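Local coordinates for protein beta 1-3 glucanase (Clostridium beijerinckii NCIMB 8052, PDB 5H4E) that probably hydrolyses beta-1,3-glucans, acting as the glycoside hydrolase family 64 (GH64) catalytic domain of a clostridial beta-1,3-glucanase, at residues A[156-161]-A[184-189]; A[257-262]-A[272-277]; A[73-78]-A[107-112]. All blocks are in the same frame, centred on the assembly; numbering follows the deposited sequence.

From the N terminus, contact 3 comes first: 73-78, leaving the strand 70-74, meets 107-112 and closes a loop of 28 residues, half of them in strands. Contact 1 follows, where the chain passes from strand 157-158 through strands 162-168 and 173-177 and returns as helix 182-192 to pack on the ribbon 157-158/206-207. Contact 2 is last and shortest, a beta hairpin made by strands 259-264 and 271-273. The three loops are in series, none nesting in or crossing another. Contacts 1 and 3 are the closest pair, with nearest atoms about 9 Å apart, whereas contact 2 lies in a separate four-stranded antiparallel sheet, its centre about 36 Å from that of contact 1.

Contact 1: A[156-161]-A[184-189]; sequences DQFCYP and DLMNAY
Met-186 meets the ring of Phe-158 at its edge, and this Met-aromatic contact is the distinctive feature of an interface that has no hydrogen bond across it. The sulfur SD of Met-186 lies 5.5 Å from the centroid of the Phe-158 ring, 83° off the ring normal, and so close to the ring plane. In that position a polarisable sulfur faces the slightly positive rim of C-H groups. The methionine side chain leaves the helix with CG anti to its carbonyl carbon and then bends at chi2 (-73°), which carries the terminal methyl CE to within 4.3 Å of Phe-158 CE2. The same CE lies 4.0 Å from the carbonyl O of Cys-159, which accepts a hydrogen bond from Arg-182 NE. A long unbranched thioether suits this place because it can bend over from a helix whose backbone stays well clear of the strand.

Leu-185, one residue earlier, makes the tighter approach. Its CD1 methyl touches Phe-158 CZ at 3.5 Å, and the two side chains cross at nearly a right angle. Phe-158 is extended toward the helix, with CG placed opposite its own backbone N (chi1 173°), which points the ring at the helix, CZ against Leu-185 and the neighbouring CE2 toward Met-186. The same leucine methyl CD1 also meets Pro-161 CB at 4.1 Å. The compact, rigid proline ring gives CD1 a second apolar partner.

Strand 157-158 pairs with strand 206-207, and Ile-206 of that strand also touches Met-186. Helix 332-339 lies against both segments: Trp-337 stacks on Phe-158, and Phe-336 packs on Ala-188. Helix 182-192 thus packs against both the two-stranded ribbon and helix 332-339, which also touch each other.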
loop_
_atom_site.group_PDB
_atom_site.type_symbol
_atom_site.label_atom_id
_atom_site.label_comp_id
_atom_site.label_asym_id
_atom_site.label_seq_id
_atom_site.Cartn_x
_atom_site.Cartn_y
_atom_site.Cartn_z
ATOM N N ASP A 156 -1.101 -1.066 -5.049
ATOM C CA ASP A 156 -1.742 -0.527 -6.251
ATOM C C ASP A 156 -0.962 -0.812 -7.534
ATOM O O ASP A 156 -1.553 -0.984 -8.604
ATOM C CB ASP A 156 -1.935 0.993 -6.121
ATOM C CG ASP A 156 -3.119 1.365 -5.246
ATOM O OD1 ASP A 156 -3.863 0.469 -4.831
ATOM O OD2 ASP A 156 -3.320 2.567 -4.986
ATOM N N GLN A 157 0.364 -0.860 -7.436
ATOM C CA GLN A 157 1.202 -0.900 -8.630
ATOM C C GLN A 157 2.650 -1.314 -8.362
ATOM O O GLN A 157 3.122 -1.286 -7.215
ATOM C CB GLN A 157 1.211 0.484 -9.300
ATOM C CG GLN A 157 1.799 1.522 -8.373
ATOM C CD GLN A 157 2.254 2.792 -9.078
ATOM O OE1 GLN A 157 1.572 3.307 -9.962
ATOM N NE2 GLN A 157 3.410 3.304 -8.674
ATOM N N PHE A 158 3.341 -1.692 -9.436
ATOM C CA PHE A 158 4.791 -1.608 -9.508
ATOM C C PHE A 158 5.193 -0.703 -10.661
ATOM O O PHE A 158 4.895 -1.012 -11.828
ATOM C CB PHE A 158 5.440 -2.969 -9.709
ATOM C CG PHE A 158 6.921 -2.884 -9.962
ATOM C CD1 PHE A 158 7.814 -2.861 -8.904
ATOM C CD2 PHE A 158 7.419 -2.796 -11.250
ATOM C CE1 PHE A 158 9.183 -2.751 -9.131
ATOM C CE2 PHE A 158 8.777 -2.690 -11.490
ATOM C CZ PHE A 158 9.663 -2.657 -10.432
ATOM N N CYS A 159 5.896 0.380 -10.351
ATOM C CA CYS A 159 6.391 1.290 -11.386
ATOM C C CYS A 159 7.919 1.250 -11.487
ATOM O O CYS A 159 8.454 0.967 -12.545
ATOM C CB CYS A 159 5.917 2.725 -11.126
ATOM S SG CYS A 159 6.530 3.896 -12.357
ATOM N N TYR A 160 8.621 1.545 -10.390
ATOM C CA TYR A 160 10.076 1.438 -10.389
ATOM C C TYR A 160 10.550 0.826 -9.076
ATOM O O TYR A 160 9.853 0.927 -8.069
ATOM C CB TYR A 160 10.740 2.813 -10.640
ATOM C CG TYR A 160 10.490 3.913 -9.619
ATOM C CD1 TYR A 160 11.127 3.899 -8.381
ATOM C CD2 TYR A 160 9.652 4.992 -9.916
ATOM C CE1 TYR A 160 10.917 4.912 -7.449
ATOM C CE2 TYR A 160 9.438 6.025 -8.991
ATOM C CZ TYR A 160 10.079 5.973 -7.758
ATOM O OH TYR A 160 9.892 6.975 -6.832
ATOM N N PRO A 161 11.721 0.171 -9.084
ATOM C CA PRO A 161 12.151 -0.485 -7.844
ATOM C C PRO A 161 12.576 0.513 -6.767
ATOM O O PRO A 161 13.291 1.481 -7.059
ATOM C CB PRO A 161 13.339 -1.334 -8.292
ATOM C CG PRO A 161 13.852 -0.667 -9.518
ATOM C CD PRO A 161 12.635 -0.105 -10.202
ATOM N N ASP A 184 14.490 -5.757 -15.588
ATOM C CA ASP A 184 14.531 -7.177 -15.223
ATOM C C ASP A 184 13.268 -7.620 -14.506
ATOM O O ASP A 184 12.793 -8.720 -14.737
ATOM C CB ASP A 184 15.735 -7.497 -14.346
ATOM C CG ASP A 184 17.037 -7.487 -15.115
ATOM O OD1 ASP A 184 17.016 -7.420 -16.372
ATOM O OD2 ASP A 184 18.088 -7.557 -14.450
ATOM N N LEU A 185 12.724 -6.763 -13.640
ATOM C CA LEU A 185 11.517 -7.119 -12.892
ATOM C C LEU A 185 10.287 -7.196 -13.805
ATOM O O LEU A 185 9.481 -8.132 -13.698
ATOM C CB LEU A 185 11.286 -6.127 -11.746
ATOM C CG LEU A 185 12.247 -6.248 -10.562
ATOM C CD1 LEU A 185 12.150 -5.010 -9.655
ATOM C CD2 LEU A 185 11.967 -7.536 -9.767
ATOM N N MET A 186 10.147 -6.216 -14.690
ATOM C CA MET A 186 9.097 -6.230 -15.706
ATOM C C MET A 186 9.119 -7.507 -16.546
ATOM O O MET A 186 8.092 -8.167 -16.730
ATOM C CB MET A 186 9.246 -5.032 -16.645
ATOM C CG MET A 186 9.117 -3.676 -16.000
ATOM S SD MET A 186 7.424 -3.329 -15.570
ATOM C CE MET A 186 7.478 -1.545 -15.444
ATOM N N ASN A 187 10.293 -7.838 -17.071
ATOM C CA ASN A 187 10.437 -9.024 -17.913
ATOM C C ASN A 187 10.171 -10.312 -17.138
ATOM O O ASN A 187 9.452 -11.190 -17.614
ATOM C CB ASN A 187 11.828 -9.066 -18.542
ATOM C CG ASN A 187 12.044 -7.951 -19.559
ATOM O OD1 ASN A 187 11.097 -7.472 -20.191
ATOM N ND2 ASN A 187 13.295 -7.543 -19.731
ATOM N N ALA A 188 10.755 -10.419 -15.948
ATOM C CA ALA A 188 10.541 -11.592 -15.102
ATOM C C ALA A 188 9.078 -11.767 -14.750
ATOM O O ALA A 188 8.572 -12.883 -14.775
ATOM C CB ALA A 188 11.361 -11.504 -13.841
ATOM N N TYR A 189 8.399 -10.670 -14.415
ATOM C CA TYR A 189 6.973 -10.748 -14.090
ATOM C C TYR A 189 6.198 -11.407 -15.235
ATOM O O TYR A 189 5.449 -12.361 -15.021
ATOM C CB TYR A 189 6.396 -9.351 -13.784
ATOM C CG TYR A 189 4.907 -9.382 -13.466
ATOM C CD1 TYR A 189 3.956 -9.417 -14.483
ATOM C CD2 TYR A 189 4.454 -9.395 -12.152
ATOM C CE1 TYR A 189 2.613 -9.464 -14.210
ATOM C CE2 TYR A 189 3.096 -9.440 -11.865
ATOM C CZ TYR A 189 2.182 -9.478 -12.907
ATOM O OH TYR A 189 0.836 -9.529 -12.646
#

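Contact 2: A[257-262]-A[272-277]; sequences GNDFVF and YIHGKP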
loop_
_atom_site.group_PDB
_atom_site.type_symbol
_atom_site.label_atom_id
_atom_site.label_comp_id
_atom_site.label_asym_id
_atom_site.label_seq_id
_atom_site.Cartn_x
_atom_site.Cartn_y
_atom_site.Cartn_z
ATOM N N GLY A 257 -25.502 -19.678 7.381
ATOM C CA GLY A 257 -26.128 -18.957 6.293
ATOM C C GLY A 257 -25.064 -18.369 5.388
ATOM O O GLY A 257 -24.302 -19.105 4.760
ATOM N N ASN A 258 -25.002 -17.041 5.325
ATOM C CA ASN A 258 -24.023 -16.361 4.480
ATOM C C ASN A 258 -22.956 -15.648 5.300
ATOM O O ASN A 258 -22.057 -15.012 4.745
ATOM C CB ASN A 258 -24.719 -15.356 3.555
ATOM C CG ASN A 258 -24.447 -15.629 2.088
ATOM O OD1 ASN A 258 -24.216 -16.775 1.685
ATOM N ND2 ASN A 258 -24.454 -14.575 1.282
ATOM N N ASP A 259 -23.077 -15.741 6.620
ATOM C CA ASP A 259 -22.130 -15.129 7.540
ATOM C C ASP A 259 -21.044 -16.097 7.971
ATOM O O ASP A 259 -21.293 -17.297 8.086
ATOM C CB ASP A 259 -22.836 -14.619 8.797
ATOM C CG ASP A 259 -23.860 -13.552 8.502
ATOM O OD1 ASP A 259 -23.683 -12.810 7.513
ATOM O OD2 ASP A 259 -24.833 -13.454 9.273
ATOM N N PHE A 260 -19.859 -15.556 8.242
ATOM C CA PHE A 260 -18.771 -16.315 8.838
ATOM C C PHE A 260 -18.701 -15.878 10.285
ATOM O O PHE A 260 -18.299 -14.752 10.568
ATOM C CB PHE A 260 -17.427 -16.055 8.136
ATOM C CG PHE A 260 -16.573 -17.294 7.961
ATOM C CD1 PHE A 260 -16.106 -17.665 6.709
ATOM C CD2 PHE A 260 -16.328 -18.131 9.038
ATOM C CE1 PHE A 260 -15.323 -18.802 6.559
ATOM C CE2 PHE A 260 -15.568 -19.284 8.895
ATOM C CZ PHE A 260 -15.068 -19.623 7.657
ATOM N N VAL A 261 -19.105 -16.757 11.198
ATOM C CA VAL A 261 -19.231 -16.409 12.614
ATOM C C VAL A 261 -18.149 -17.033 13.497
ATOM O O VAL A 261 -17.928 -18.247 13.475
ATOM C CB VAL A 261 -20.616 -16.839 13.155
ATOM C CG1 VAL A 261 -20.971 -16.040 14.395
ATOM C CG2 VAL A 261 -21.673 -16.678 12.067
ATOM N N PHE A 262 -17.489 -16.195 14.288
ATOM C CA PHE A 262 -16.379 -16.635 15.116
ATOM C C PHE A 262 -16.624 -16.422 16.604
ATOM O O PHE A 262 -17.423 -15.578 17.021
ATOM C CB PHE A 262 -15.080 -15.903 14.730
ATOM C CG PHE A 262 -14.556 -16.246 13.355
ATOM C CD1 PHE A 262 -15.170 -15.741 12.219
ATOM C CD2 PHE A 262 -13.429 -17.051 13.205
ATOM C CE1 PHE A 262 -14.686 -16.035 10.963
ATOM C CE2 PHE A 262 -12.942 -17.358 11.947
ATOM C CZ PHE A 262 -13.571 -16.856 10.825
ATOM N N TYR A 272 -18.556 -11.430 13.580
ATOM C CA TYR A 272 -19.065 -11.651 12.229
ATOM C C TYR A 272 -18.238 -11.086 11.078
ATOM O O TYR A 272 -17.794 -9.942 11.125
ATOM C CB TYR A 272 -20.470 -11.059 12.107
ATOM C CG TYR A 272 -21.543 -11.892 12.750
ATOM C CD1 TYR A 272 -22.408 -12.646 11.978
ATOM C CD2 TYR A 272 -21.689 -11.924 14.127
ATOM C CE1 TYR A 272 -23.387 -13.412 12.552
ATOM C CE2 TYR A 272 -22.672 -12.693 14.714
ATOM C CZ TYR A 272 -23.513 -13.437 13.917
ATOM O OH TYR A 272 -24.491 -14.208 14.494
ATOM N N ILE A 273 -18.070 -11.894 10.038
ATOM C CA ILE A 273 -17.919 -11.361 8.694
ATOM C C ILE A 273 -19.311 -11.444 8.070
ATOM O O ILE A 273 -19.859 -12.533 7.886
ATOM C CB ILE A 273 -16.901 -12.127 7.831
ATOM C CG1 ILE A 273 -15.548 -12.226 8.523
ATOM C CG2 ILE A 273 -16.741 -11.459 6.480
ATOM C CD1 ILE A 273 -14.509 -12.909 7.666
ATOM N N HIS A 274 -19.901 -10.291 7.779
ATOM C CA HIS A 274 -21.246 -10.255 7.220
ATOM C C HIS A 274 -21.272 -10.463 5.716
ATOM O O HIS A 274 -21.063 -9.537 4.942
ATOM C CB HIS A 274 -21.917 -8.931 7.588
ATOM C CG HIS A 274 -22.079 -8.746 9.063
ATOM N ND1 HIS A 274 -23.137 -9.279 9.765
ATOM C CD2 HIS A 274 -21.298 -8.122 9.975
ATOM C CE1 HIS A 274 -23.010 -8.979 11.045
ATOM N NE2 HIS A 274 -21.903 -8.277 11.199
ATOM N N GLY A 275 -21.527 -11.697 5.299
ATOM C CA GLY A 275 -21.640 -12.007 3.890
ATOM C C GLY A 275 -20.497 -12.836 3.339
ATOM O O GLY A 275 -19.532 -13.169 4.043
ATOM N N LYS A 276 -20.632 -13.180 2.064
ATOM C CA LYS A 276 -19.625 -13.923 1.330
ATOM C C LYS A 276 -18.910 -12.972 0.369
ATOM O O LYS A 276 -19.564 -12.267 -0.408
ATOM C CB LYS A 276 -20.267 -15.084 0.578
ATOM C CG LYS A 276 -19.322 -15.820 -0.331
ATOM C CD LYS A 276 -19.942 -17.094 -0.886
ATOM C CE LYS A 276 -21.052 -16.798 -1.864
ATOM N NZ LYS A 276 -21.638 -18.068 -2.372
ATOM N N PRO A 277 -17.566 -12.932 0.428
ATOM C CA PRO A 277 -16.824 -11.912 -0.334
ATOM C C PRO A 277 -16.849 -12.101 -1.853
ATOM O O PRO A 277 -16.936 -13.226 -2.345
ATOM C CB PRO A 277 -15.391 -12.053 0.196
ATOM C CG PRO A 277 -15.297 -13.467 0.665
ATOM C CD PRO A 277 -16.671 -13.819 1.196
HETATM O O HOH W 1 -25.061 -10.785 8.946
#
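Val-261 packs closely on Tyr-272 in the regular part of this hairpin, which loosens toward Asn-258, Asp-259 and 274-276. The two gamma methyls of beta-branched Val-261 both meet the tyrosine ring: CG1 lies over one face, 3.9 Å from the ring centroid and 19° off its normal, a CH-pi contact, and CG2 reaches Tyr-272 CE1 at 3.7 Å. The side chains run side by side from a non-hydrogen-bonded pair. The buried face belongs to the hydrogen-bonded pair Phe-260 and Ile-273, joined by two nearly straight backbone bonds, with Phe-260 N to Ile-273 O at 3.0 Å. There Ile-273 also packs on helix 294-309, while the Phe-260 ring meets Tyr-234 of helix 227-236 edge-to-face.

Past Ile-273 the pairing gives way. Asp-259 sets its carboxylate at the edge of the Tyr-272 ring, the two planes 82° apart, and OD1 takes a weak, bent bond from Gly-275 N at 3.3 Å. Glycine fits here because a CB would press on the preceding carbonyl. A water lies 2.6 Å from His-274 ND1, in the imidazole plane, and gives Asp-259 OD2 a weak bond. On the exposed rim, Asn-258 ND2 stays 4.1 Å from Lys-276 N, and Lys-276 NZ bonds Asn-231 OD1.

Chemically, backbone bonds and apolar contacts set the register, whereas the carboxylate is tied to the second strand by weak and water-mediated bonds, and its negative charge may favour a protonated His-274.

Contact 3: A[73-78]-A[107-112]; sequences NYSNYF and IKVNQA
Ile-107 opens the second segment by offering its carbonyl to Ser-75. The serine hydroxyl donates a hydrogen bond to Ile-107 O, OG lying 2.6 Å away and tilted 28° from the carbonyl plane, and Ser-75 N adds a weak bond to the same oxygen. A small side chain suits this place: with chi1 at 65°, OG stands between the serine's own N and carbonyl carbon and turns directly toward the acceptor. On the amide side of Ile-107, one water joins the two segments, taking a bond from Ile-107 N and giving one to Ser-75 O at 2.7 Å. The isoleucine's outer methyl CD1 touches Phe-78 CE2 at 3.7 Å, the side chains crossing at about a right angle.

Lys-108 comes next. Its backbone N lies in the plane of the Tyr-74 ring, at the edge, and its CB packs 3.8 Å from Tyr-74 CD2. The bend at chi2 (75°) folds the long chain back across the tyrosine, so that NZ donates a hydrogen bond to Asn-73 O (3.1 Å), in the carbonyl plane. A long, flexible side chain suits a place where the base packs on a ring and the amine reaches a carbonyl.

Val-109 points toward 73-78, with CG2 3.8 Å from Ser-75 CB and 3.3 Å from Tyr-77 OH. The hydroxyl of Tyr-77 is bound by Asp-56, and its ring stacks on His-42.

Pairing between the segments is irregular. Strand 70-74 belongs to a hairpin with 63-67, and 108-111 to one with 117-120, so this is a junction between two neighbouring beta hairpins, bridged by side chains and a water.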
loop_
_atom_site.group_PDB
_atom_site.type_symbol
_atom_site.label_atom_id
_atom_site.label_comp_id
_atom_site.label_asym_id
_atom_site.label_seq_id
_atom_site.Cartn_x
_atom_site.Cartn_y
_atom_site.Cartn_z
ATOM N N ASN A 73 -5.766 23.478 -12.957
ATOM C CA ASN A 73 -4.644 23.883 -12.105
ATOM C C ASN A 73 -4.497 22.967 -10.890
ATOM O O ASN A 73 -5.493 22.560 -10.289
ATOM C CB ASN A 73 -4.818 25.324 -11.606
ATOM C CG ASN A 73 -4.612 26.363 -12.698
ATOM O OD1 ASN A 73 -4.119 26.061 -13.785
ATOM N ND2 ASN A 73 -4.968 27.609 -12.394
ATOM N N TYR A 74 -3.261 22.671 -10.499
ATOM C CA TYR A 74 -3.041 21.791 -9.351
ATOM C C TYR A 74 -2.062 22.392 -8.371
ATOM O O TYR A 74 -1.202 23.176 -8.757
ATOM C CB TYR A 74 -2.521 20.428 -9.805
ATOM C CG TYR A 74 -3.404 19.744 -10.820
ATOM C CD1 TYR A 74 -3.319 20.068 -12.173
ATOM C CD2 TYR A 74 -4.313 18.764 -10.430
ATOM C CE1 TYR A 74 -4.119 19.440 -13.113
ATOM C CE2 TYR A 74 -5.118 18.131 -11.364
ATOM C CZ TYR A 74 -5.017 18.480 -12.706
ATOM O OH TYR A 74 -5.817 17.854 -13.635
ATOM N N SER A 75 -2.183 22.002 -7.106
ATOM C CA SER A 75 -1.227 22.406 -6.082
ATOM C C SER A 75 0.187 22.006 -6.477
ATOM O O SER A 75 0.397 21.250 -7.432
ATOM C CB SER A 75 -1.572 21.772 -4.745
ATOM O OG SER A 75 -1.438 20.360 -4.829
ATOM N N ASN A 76 1.164 22.510 -5.746
ATOM C CA ASN A 76 2.537 22.167 -6.047
ATOM C C ASN A 76 3.309 22.064 -4.750
ATOM O O ASN A 76 3.969 23.012 -4.313
ATOM C CB ASN A 76 3.168 23.183 -6.988
ATOM C CG ASN A 76 4.518 22.728 -7.506
ATOM O OD1 ASN A 76 4.964 21.611 -7.221
ATOM N ND2 ASN A 76 5.182 23.590 -8.270
ATOM N N TYR A 77 3.194 20.899 -4.122
ATOM C CA TYR A 77 3.841 20.658 -2.852
ATOM C C TYR A 77 5.192 19.981 -3.039
ATOM O O TYR A 77 5.831 19.594 -2.060
ATOM C CB TYR A 77 2.951 19.792 -1.964
ATOM C CG TYR A 77 1.595 20.378 -1.608
ATOM C CD1 TYR A 77 1.400 21.752 -1.476
ATOM C CD2 TYR A 77 0.516 19.540 -1.376
ATOM C CE1 TYR A 77 0.146 22.269 -1.133
ATOM C CE2 TYR A 77 -0.711 20.031 -1.024
ATOM C CZ TYR A 77 -0.901 21.393 -0.907
ATOM O OH TYR A 77 -2.154 21.845 -0.552
ATOM N N PHE A 78 5.622 19.849 -4.294
ATOM C CA PHE A 78 6.810 19.069 -4.630
ATOM C C PHE A 78 8.097 19.866 -4.586
ATOM O O PHE A 78 8.098 21.088 -4.765
ATOM C CB PHE A 78 6.635 18.432 -6.015
ATOM C CG PHE A 78 5.748 17.230 -5.990
ATOM C CD1 PHE A 78 6.292 15.956 -5.869
ATOM C CD2 PHE A 78 4.372 17.368 -6.004
ATOM C CE1 PHE A 78 5.468 14.837 -5.809
ATOM C CE2 PHE A 78 3.552 16.255 -5.949
ATOM C CZ PHE A 78 4.106 14.990 -5.846
ATOM N N ILE A 107 -1.379 17.027 -8.032
ATOM C CA ILE A 107 -2.272 16.753 -6.916
ATOM C C ILE A 107 -3.324 17.856 -6.761
ATOM O O ILE A 107 -2.984 19.012 -6.501
ATOM C CB ILE A 107 -1.472 16.606 -5.600
ATOM C CG1 ILE A 107 -0.560 15.367 -5.675
ATOM C CG2 ILE A 107 -2.408 16.555 -4.413
ATOM C CD1 ILE A 107 0.341 15.184 -4.465
ATOM N N LYS A 108 -4.594 17.491 -6.925
ATOM C CA LYS A 108 -5.718 18.425 -6.784
ATOM C C LYS A 108 -6.225 18.515 -5.341
ATOM O O LYS A 108 -6.714 17.526 -4.792
ATOM C CB LYS A 108 -6.868 18.001 -7.705
ATOM C CG LYS A 108 -8.042 18.982 -7.800
ATOM C CD LYS A 108 -7.674 20.188 -8.646
ATOM C CE LYS A 108 -8.910 20.939 -9.136
ATOM N NZ LYS A 108 -8.528 21.944 -10.181
ATOM N N VAL A 109 -6.130 19.694 -4.728
ATOM C CA VAL A 109 -6.700 19.882 -3.392
ATOM C C VAL A 109 -8.205 20.113 -3.529
ATOM O O VAL A 109 -8.651 20.771 -4.468
ATOM C CB VAL A 109 -6.054 21.071 -2.626
ATOM C CG1 VAL A 109 -6.633 21.171 -1.206
ATOM C CG2 VAL A 109 -4.542 20.924 -2.575
ATOM N N ASN A 110 -8.983 19.575 -2.598
ATOM C CA ASN A 110 -10.438 19.613 -2.714
ATOM C C ASN A 110 -11.164 19.733 -1.374
ATOM O O ASN A 110 -10.603 20.240 -0.399
ATOM C CB ASN A 110 -10.925 18.361 -3.446
ATOM C CG ASN A 110 -10.476 17.071 -2.776
ATOM O OD1 ASN A 110 -10.364 16.991 -1.552
ATOM N ND2 ASN A 110 -10.214 16.051 -3.584
ATOM N N GLN A 111 -12.416 19.271 -1.363
ATOM C CA GLN A 111 -13.194 19.021 -0.150
ATOM C C GLN A 111 -13.845 17.628 -0.248
ATOM O O GLN A 111 -14.572 17.338 -1.207
ATOM C CB GLN A 111 -14.274 20.095 0.077
ATOM C CG GLN A 111 -15.360 19.621 1.053
ATOM C CD GLN A 111 -16.519 20.590 1.242
ATOM O OE1 GLN A 111 -16.321 21.781 1.492
ATOM N NE2 GLN A 111 -17.744 20.070 1.153
ATOM N N ALA A 112 -13.570 16.764 0.729
ATOM C CA ALA A 112 -14.252 15.471 0.816
ATOM C C ALA A 112 -15.714 15.643 1.264
ATOM O O ALA A 112 -16.080 16.662 1.858
ATOM C CB ALA A 112 -13.508 14.540 1.764
HETATM O O HOH W 2 0.705 18.549 -7.459
#